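Local coordinates for RIM-binding protein, isoform F (Drosophila melanogaster, PDB 6Q9M) that probably helps couple synaptic vesicle recruitment to release sites at the presynaptic active zone, through a scaffold that includes a central array of fibronectin type III domains, at residues 127-131 with 167-171. Residues are numbered along the deposited sequence; the frame is centred on the assembly and turned at random.
Sequences SNHQH and AKHLR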
loop_
_atom_site.group_PDB
_atom_site.type_symbol
_atom_site.label_atom_id
_atom_site.label_comp_id
_atom_site.label_asym_id
_atom_site.label_seq_id
_atom_site.Cartn_x
_atom_site.Cartn_y
_atom_site.Cartn_z
ATOM N N SER A 127 9.153 -9.978 -6.932
ATOM C CA SER A 127 9.890 -9.394 -5.820
ATOM C C SER A 127 11.360 -9.782 -5.811
ATOM O O SER A 127 12.051 -9.495 -4.829
ATOM C CB SER A 127 9.234 -9.787 -4.505
ATOM O OG SER A 127 9.166 -11.193 -4.431
ATOM N N ASN A 128 11.845 -10.427 -6.872
ATOM C CA ASN A 128 13.273 -10.637 -7.066
ATOM C C ASN A 128 13.961 -9.424 -7.676
ATOM O O ASN A 128 15.191 -9.402 -7.733
ATOM C CB ASN A 128 13.534 -11.846 -7.977
ATOM C CG ASN A 128 13.053 -13.165 -7.380
ATOM O OD1 ASN A 128 13.369 -13.509 -6.239
ATOM N ND2 ASN A 128 12.310 -13.924 -8.170
ATOM N N HIS A 129 13.206 -8.432 -8.139
ATOM C CA HIS A 129 13.765 -7.265 -8.810
ATOM C C HIS A 129 14.088 -6.158 -7.821
ATOM O O HIS A 129 13.371 -5.945 -6.840
ATOM C CB HIS A 129 12.788 -6.702 -9.846
ATOM C CG HIS A 129 12.631 -7.558 -11.058
ATOM N ND1 HIS A 129 12.229 -8.873 -10.992
ATOM C CD2 HIS A 129 12.811 -7.283 -12.370
ATOM C CE1 HIS A 129 12.176 -9.375 -12.212
ATOM N NE2 HIS A 129 12.522 -8.429 -13.066
ATOM N N GLN A 130 15.137 -5.404 -8.129
ATOM C CA GLN A 130 15.303 -4.112 -7.488
ATOM C C GLN A 130 14.236 -3.146 -7.989
ATOM O O GLN A 130 13.753 -3.245 -9.122
ATOM C CB GLN A 130 16.690 -3.550 -7.770
ATOM C CG GLN A 130 17.816 -4.441 -7.301
ATOM C CD GLN A 130 19.162 -3.767 -7.451
ATOM O OE1 GLN A 130 19.672 -3.145 -6.516
ATOM N NE2 GLN A 130 19.742 -3.875 -8.635
ATOM N N HIS A 131 13.879 -2.192 -7.142
ATOM C CA HIS A 131 12.895 -1.195 -7.516
ATOM C C HIS A 131 13.461 0.195 -7.271
ATOM O O HIS A 131 14.253 0.408 -6.349
ATOM C CB HIS A 131 11.589 -1.397 -6.763
ATOM C CG HIS A 131 10.875 -2.652 -7.149
ATOM N ND1 HIS A 131 10.088 -2.744 -8.280
ATOM C CD2 HIS A 131 10.846 -3.873 -6.568
ATOM C CE1 HIS A 131 9.592 -3.965 -8.368
ATOM N NE2 HIS A 131 10.040 -4.671 -7.345
ATOM N N ALA A 167 10.620 -1.460 -11.666
ATOM C CA ALA A 167 11.545 -2.553 -11.414
ATOM C C ALA A 167 12.719 -2.467 -12.370
ATOM O O ALA A 167 12.520 -2.359 -13.583
ATOM C CB ALA A 167 10.852 -3.909 -11.581
ATOM N N LYS A 168 13.937 -2.480 -11.838
ATOM C CA LYS A 168 15.082 -2.590 -12.728
ATOM C C LYS A 168 15.295 -4.059 -13.074
ATOM O O LYS A 168 14.986 -4.950 -12.276
ATOM C CB LYS A 168 16.333 -1.974 -12.108
ATOM C CG LYS A 168 17.399 -1.619 -13.156
ATOM C CD LYS A 168 16.804 -0.839 -14.339
ATOM C CE LYS A 168 17.368 -1.322 -15.684
ATOM N NZ LYS A 168 16.531 -0.926 -16.858
ATOM N N HIS A 169 15.797 -4.314 -14.284
ATOM C CA HIS A 169 15.820 -5.680 -14.807
ATOM C C HIS A 169 16.789 -6.563 -14.020
ATOM O O HIS A 169 17.828 -6.105 -13.531
ATOM C CB HIS A 169 16.197 -5.683 -16.290
ATOM C CG HIS A 169 15.699 -6.879 -17.051
ATOM N ND1 HIS A 169 15.158 -7.988 -16.434
ATOM C CD2 HIS A 169 15.664 -7.139 -18.380
ATOM C CE1 HIS A 169 14.813 -8.877 -17.348
ATOM N NE2 HIS A 169 15.109 -8.387 -18.539
ATOM N N LEU A 170 16.429 -7.845 -13.903
ATOM C CA LEU A 170 17.192 -8.817 -13.128
ATOM C C LEU A 170 18.301 -9.421 -13.981
ATOM O O LEU A 170 18.073 -9.806 -15.132
ATOM C CB LEU A 170 16.272 -9.919 -12.577
ATOM C CG LEU A 170 15.705 -11.056 -13.452
ATOM C CD1 LEU A 170 15.208 -12.221 -12.595
ATOM C CD2 LEU A 170 14.592 -10.583 -14.390
ATOM N N ARG A 171 19.505 -9.490 -13.419
ATOM C CA ARG A 171 20.656 -10.100 -14.079
ATOM C C ARG A 171 20.929 -11.444 -13.412
ATOM O O ARG A 171 21.145 -11.501 -12.196
ATOM C CB ARG A 171 21.884 -9.187 -14.003
ATOM C CG ARG A 171 22.918 -9.405 -15.104
ATOM C CD ARG A 171 22.408 -8.956 -16.470
ATOM N NE ARG A 171 22.115 -10.092 -17.344
ATOM C CZ ARG A 171 21.491 -9.993 -18.513
ATOM N NH1 ARG A 171 21.094 -8.806 -18.955
ATOM N NH2 ARG A 171 21.264 -11.077 -19.241
#
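The imidazole of H129 leans on L170, whose CB lies over one face of the ring, 4.2 Å from its centroid and 14° off the normal, a CH-pi contact offset toward the rim. Leucine suits this place because its branched end continues the cover: L170 CD2 comes within 3.3 Å of H129 NE2, close to CE1 too. In H129, CG stands opposite the carbonyl carbon (chi1 -71°), which carries the ring out over the chain of 167-171; in L170, CG takes the less common place between backbone N and carbonyl carbon (chi1 76°), from which its branch reaches the imidazole. H129 CD2 also comes within 3.2 Å of K168 O, a contact a polarised ring C-H can make with a carbonyl. Histidine thus fits here, its flat ring offering a face to the leucine and a C-H to the backbone. L170 N gives a weak bond to H169 ND1, which ties that ring back to its own chain; L170 CD2 lies at the edge of the H169 ring, in its plane.

The contact lies at one end of a fibronectin type III sandwich, where the loop before strand 131-135 meets the one after strand 160-167. H131 and A167 form an antiparallel non-hydrogen-bonded pair, their side chains on the same face, and the small methyl of A167 leaves room for the buried imidazole of H131, whose CE1 approaches A167 CB to 3.5 Å. That ring also meets W122 edge-to-face and touches P105 and P124. One step outward, K168 N donates to Q130 O (2.8 Å), and A167 CA-H points at the same oxygen. Q130 and K168, polar and long, suit a position open to solvent, the lysine chain bending at chi2 and chi3 as its amine leads away from 127-131.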